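Local atomic coordinates of ORF115 (WSSV285) (Wsv230) (Shrimp white spot syndrome virus, PDB entry 2ZUG), a protein that probably binds histones as a dimeric DNA mimic and so disrupts nucleosome assembly in cells infected by the virus. Residues F10-D15 against Y43-K48; E22-F27 against E60-L65. One frame throughout, in Å; residues are numbered along the deposited sequence.

Contact 1 of 2, residues F10-D15 against Y43-K48; sequences FLLVGD and YMVCLK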
# COMPACT_ATOMS: atom_id res chain seq x y z
N PHE A 10 -3.27 -4.86 5.48
CA PHE A 10 -4.58 -5.28 5.03
C PHE A 10 -5.39 -4.07 4.60
O PHE A 10 -4.89 -2.96 4.65
CB PHE A 10 -5.28 -6.02 6.17
CG PHE A 10 -5.55 -5.14 7.39
CD1 PHE A 10 -6.58 -4.20 7.38
CD2 PHE A 10 -4.73 -5.22 8.53
CE1 PHE A 10 -6.78 -3.37 8.47
CE2 PHE A 10 -4.94 -4.39 9.63
CZ PHE A 10 -5.96 -3.46 9.61
N LEU A 11 -6.63 -4.30 4.21
CA LEU A 11 -7.46 -3.20 3.76
C LEU A 11 -8.74 -3.03 4.55
O LEU A 11 -9.25 -3.96 5.15
CB LEU A 11 -7.84 -3.39 2.29
CG LEU A 11 -6.77 -3.77 1.27
CD1 LEU A 11 -7.47 -4.15 -0.02
CD2 LEU A 11 -5.78 -2.62 1.07
N LEU A 12 -9.25 -1.80 4.51
CA LEU A 12 -10.49 -1.43 5.15
C LEU A 12 -11.42 -1.03 4.01
O LEU A 12 -11.13 -0.09 3.27
CB LEU A 12 -10.33 -0.21 6.05
CG LEU A 12 -9.59 -0.33 7.38
CD1 LEU A 12 -9.71 0.97 8.09
CD2 LEU A 12 -10.16 -1.44 8.20
N VAL A 13 -12.54 -1.72 3.87
CA VAL A 13 -13.45 -1.39 2.80
C VAL A 13 -14.77 -1.02 3.41
O VAL A 13 -15.34 -1.83 4.14
CB VAL A 13 -13.67 -2.59 1.89
CG1 VAL A 13 -14.14 -2.09 0.54
CG2 VAL A 13 -12.37 -3.42 1.77
N GLY A 14 -15.27 0.17 3.12
CA GLY A 14 -16.54 0.56 3.68
C GLY A 14 -17.17 1.70 2.94
O GLY A 14 -16.48 2.39 2.19
N ASP A 15 -18.47 1.91 3.15
CA ASP A 15 -19.20 2.98 2.47
C ASP A 15 -19.06 4.30 3.19
O ASP A 15 -19.43 5.35 2.67
CB ASP A 15 -20.68 2.62 2.34
CG ASP A 15 -20.90 1.35 1.51
OD1 ASP A 15 -20.02 1.04 0.64
OD2 ASP A 15 -21.94 0.67 1.71
N TYR A 43 -9.01 1.65 1.88
CA TYR A 43 -7.88 2.18 2.62
C TYR A 43 -6.93 1.04 2.93
O TYR A 43 -7.33 -0.05 3.36
CB TYR A 43 -8.31 2.78 3.93
CG TYR A 43 -8.63 4.22 3.85
CD1 TYR A 43 -9.79 4.67 3.24
CD2 TYR A 43 -7.78 5.16 4.41
CE1 TYR A 43 -10.12 6.03 3.20
CE2 TYR A 43 -8.08 6.51 4.38
CZ TYR A 43 -9.25 6.94 3.78
OH TYR A 43 -9.53 8.27 3.79
N MSE A 44 -5.66 1.30 2.67
CA MSE A 44 -4.64 0.32 2.94
C MSE A 44 -4.14 0.67 4.33
O MSE A 44 -3.95 1.86 4.68
CB MSE A 44 -3.51 0.45 1.96
CG MSE A 44 -3.94 0.45 0.49
SE MSE A 44 -2.68 1.46 -0.67
CE MSE A 44 -1.05 0.30 -0.49
N VAL A 45 -3.95 -0.38 5.12
CA VAL A 45 -3.44 -0.24 6.47
C VAL A 45 -2.14 -1.02 6.49
O VAL A 45 -2.13 -2.25 6.34
CB VAL A 45 -4.42 -0.84 7.50
CG1 VAL A 45 -3.84 -0.75 8.91
CG2 VAL A 45 -5.74 -0.12 7.40
N CYS A 46 -1.04 -0.29 6.66
CA CYS A 46 0.28 -0.92 6.70
C CYS A 46 0.73 -0.88 8.20
O CYS A 46 0.69 0.17 8.85
CB CYS A 46 1.27 -0.17 5.72
SG CYS A 46 0.55 0.72 4.15
N LEU A 47 1.13 -2.04 8.73
CA LEU A 47 1.57 -2.20 10.13
C LEU A 47 3.04 -1.92 10.45
O LEU A 47 3.91 -2.09 9.61
CB LEU A 47 1.29 -3.63 10.58
CG LEU A 47 -0.11 -4.12 10.24
CD1 LEU A 47 -0.29 -5.58 10.64
CD2 LEU A 47 -1.10 -3.24 10.96
N LYS A 48 3.33 -1.50 11.69
CA LYS A 48 4.72 -1.28 12.10
C LYS A 48 5.41 -2.66 12.09
O LYS A 48 4.78 -3.69 12.37
CB LYS A 48 4.78 -0.69 13.52
CG LYS A 48 4.53 0.82 13.61
CD LYS A 48 4.46 1.33 15.07
CE LYS A 48 4.11 2.84 15.13
NZ LYS A 48 3.56 3.41 16.44
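With chi1 at 64°, the CG of F10 sits between its own backbone N and carbonyl carbon, and this turns the ring across the strand so that one face lies against V45. V45 answers with CG1 opposite its backbone N (chi1 177°): its CB stands over the ring, 3.8 Å from the centroid and offset toward the rim, a CH-pi contact, while CG1 approaches F10 CZ to 3.5 Å. The second methyl, CG2, touches F10 CE1 and also reaches L12 CG at 3.9 Å, so V45 bridges F10 and L12, and L12 also lies beside Y43 through their CB atoms. L47 CD2 reaches the F10 ring obliquely from farther along the strand. These side chains share one face of the sheet; on the other, L11 and M44, a selenomethionine, run side by side, with L11 CD2 3.6 Å from M44 CG.

The backbones form an antiparallel ladder. F10 with V45 and L12 with Y43 are hydrogen-bonded pairs, each closed by two N-H...O=C bonds, and L11 with M44 is the non-hydrogen-bonded pair between them. V45 N lies 2.8 Å from F10 O, and Y43 N lies 3.1 Å from L12 O. Y43 O takes the L12 N-H and also lies near L11 CA.

All seven touching residues are buried. Helix 20-25 covers the F10 and V45 face, and L11 and M44 pack on P79 and M44 of the second subunit. The ladder thus satisfies the inward-facing N-H and C=O groups of F10, L12, Y43 and V45, while the flanking strands take up L11 (72-74) and M44 and C46 (30-35), binding a largely apolar strand pair into the sheet.

Contact 2 of 2, residues E22-F27 against E60-L65; sequences EVMKTF and EELRLL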
# COMPACT_ATOMS: atom_id res chain seq x y z
N GLU A 22 -8.42 8.69 11.27
CA GLU A 22 -8.48 9.17 12.64
C GLU A 22 -8.57 8.01 13.64
O GLU A 22 -7.84 7.98 14.62
CB GLU A 22 -9.69 10.10 12.71
CG GLU A 22 -10.29 10.39 14.05
CD GLU A 22 -11.62 11.15 13.88
OE1 GLU A 22 -12.19 11.12 12.74
OE2 GLU A 22 -12.08 11.75 14.88
N VAL A 23 -9.43 7.04 13.37
CA VAL A 23 -9.56 5.88 14.22
C VAL A 23 -8.29 5.05 14.20
O VAL A 23 -7.84 4.61 15.24
CB VAL A 23 -10.77 5.01 13.78
CG1 VAL A 23 -10.73 3.62 14.40
CG2 VAL A 23 -12.03 5.71 14.19
N MSE A 24 -7.69 4.82 13.03
CA MSE A 24 -6.47 4.02 12.96
C MSE A 24 -5.25 4.64 13.65
O MSE A 24 -4.33 3.93 14.03
CB MSE A 24 -6.12 3.67 11.52
CG MSE A 24 -7.14 2.79 10.86
SE MSE A 24 -7.54 1.15 11.85
CE MSE A 24 -6.17 -0.05 11.18
N LYS A 25 -5.24 5.95 13.80
CA LYS A 25 -4.13 6.57 14.50
C LYS A 25 -4.07 6.08 15.96
O LYS A 25 -3.00 6.08 16.55
CB LYS A 25 -4.28 8.09 14.55
CG LYS A 25 -3.79 8.83 13.34
CD LYS A 25 -4.30 10.27 13.43
CE LYS A 25 -4.44 10.96 12.05
NZ LYS A 25 -5.50 12.03 12.14
N THR A 26 -5.19 5.67 16.56
CA THR A 26 -5.11 5.25 17.95
C THR A 26 -4.48 3.92 18.18
O THR A 26 -4.26 3.54 19.33
CB THR A 26 -6.44 5.23 18.66
OG1 THR A 26 -7.32 4.33 17.96
CG2 THR A 26 -7.02 6.64 18.79
N PHE A 27 -4.19 3.19 17.11
CA PHE A 27 -3.52 1.89 17.26
C PHE A 27 -2.01 2.00 16.97
O PHE A 27 -1.59 2.27 15.84
CB PHE A 27 -4.18 0.84 16.39
CG PHE A 27 -5.63 0.65 16.68
CD1 PHE A 27 -6.59 1.47 16.09
CD2 PHE A 27 -6.05 -0.37 17.54
CE1 PHE A 27 -7.96 1.28 16.35
CE2 PHE A 27 -7.41 -0.56 17.82
CZ PHE A 27 -8.36 0.27 17.22
N GLU A 60 -16.69 -5.73 14.94
CA GLU A 60 -17.85 -4.92 15.33
C GLU A 60 -17.35 -3.73 16.11
O GLU A 60 -17.91 -2.62 16.04
CB GLU A 60 -18.84 -5.73 16.17
CG GLU A 60 -19.15 -7.13 15.63
CD GLU A 60 -17.98 -8.14 15.82
OE1 GLU A 60 -18.21 -9.36 15.61
OE2 GLU A 60 -16.84 -7.72 16.18
N GLU A 61 -16.27 -3.96 16.86
CA GLU A 61 -15.63 -2.91 17.63
C GLU A 61 -15.11 -1.80 16.70
O GLU A 61 -15.24 -0.61 17.00
CB GLU A 61 -14.47 -3.46 18.42
CG GLU A 61 -13.53 -2.37 18.78
CD GLU A 61 -12.85 -2.60 20.10
OE1 GLU A 61 -12.12 -3.62 20.25
OE2 GLU A 61 -13.03 -1.73 20.98
N LEU A 62 -14.51 -2.21 15.59
CA LEU A 62 -13.99 -1.28 14.62
C LEU A 62 -15.14 -0.58 13.94
O LEU A 62 -15.09 0.63 13.72
CB LEU A 62 -13.14 -2.02 13.59
CG LEU A 62 -12.13 -1.26 12.74
CD1 LEU A 62 -11.45 -0.20 13.55
CD2 LEU A 62 -11.10 -2.22 12.28
N ARG A 63 -16.19 -1.33 13.61
CA ARG A 63 -17.35 -0.72 12.94
C ARG A 63 -17.91 0.36 13.83
O ARG A 63 -18.31 1.45 13.38
CB ARG A 63 -18.42 -1.76 12.71
CG ARG A 63 -18.06 -2.83 11.73
CD ARG A 63 -19.34 -3.32 11.08
NE ARG A 63 -19.14 -4.36 10.08
CZ ARG A 63 -18.47 -5.49 10.30
NH1 ARG A 63 -17.92 -5.72 11.49
NH2 ARG A 63 -18.33 -6.38 9.32
N LEU A 64 -17.94 0.04 15.11
CA LEU A 64 -18.46 0.95 16.11
C LEU A 64 -17.62 2.22 16.23
O LEU A 64 -18.17 3.30 16.32
CB LEU A 64 -18.53 0.23 17.44
CG LEU A 64 -19.13 1.06 18.56
CD1 LEU A 64 -20.38 1.80 18.08
CD2 LEU A 64 -19.39 0.13 19.73
N LEU A 65 -16.30 2.05 16.25
CA LEU A 65 -15.37 3.17 16.34
C LEU A 65 -15.46 4.04 15.10
O LEU A 65 -15.39 5.27 15.17
CB LEU A 65 -13.96 2.63 16.44
CG LEU A 65 -13.35 2.45 17.81
CD1 LEU A 65 -12.06 1.68 17.67
CD2 LEU A 65 -13.12 3.82 18.45
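The F27 ring meets L65 at its edge, near the ring plane: CZ comes within 4.0 Å of L65 CD1, the two side chains reaching toward each other from opposite directions. The carbonyl oxygen of M24, in the same segment, also lies in plane at the ring edge, and F53 of strand 53-55 meets the ring with planes inclined at about 55°.

V23 packs against helix 58-66 from helix 20-25. Its CG1, anti to the backbone N (chi1 165°), touches both L65 CB at 3.9 Å and L62 CD1 at 4.0 Å, while CG2 packs on the backbone oxygen of L65. L62 CD1 is also approached, more loosely, by the selenium of M24. The two segments thus meet by van der Waals packing, mostly of apolar side chains, with V23 CG2 also against the L65 backbone. Within its own segment V23 O accepts both T26 N and T26 OG1, the latter at 2.8 Å, which ties down the turn leading to F27.

L65 remains exposed although it makes much of the contact, whereas V23, M24 and L62 are buried. This is helix-helix packing in a small alpha+beta fold of the VP9 family: helices 20-25 and 58-66, with the loop residue F27, pack together beside strand 53-55.

Overall arrangement
The centres of contacts 1 and 2 lie 11 Å apart, and their side chains meet. M24 of contact 2 is the main connector: its CE packs on V45 CG1 and F10 CZ of contact 1, and L12 also touches M24 and L62. Along the chain the segments alternate: strand 10-13, helix 20-25, strand 42-47, then helix 58-66. Contact 1 joins the two inner strands of the antiparallel sheet 30-35, 42-47, 10-13, 72-74, and contact 2 pairs the two helices stacked on one side of it. The face bearing F10, L12 and V45 thus joins M24 and L62 in one core, while L11 and M44 on the opposite face pack partly on the second subunit of the dimer.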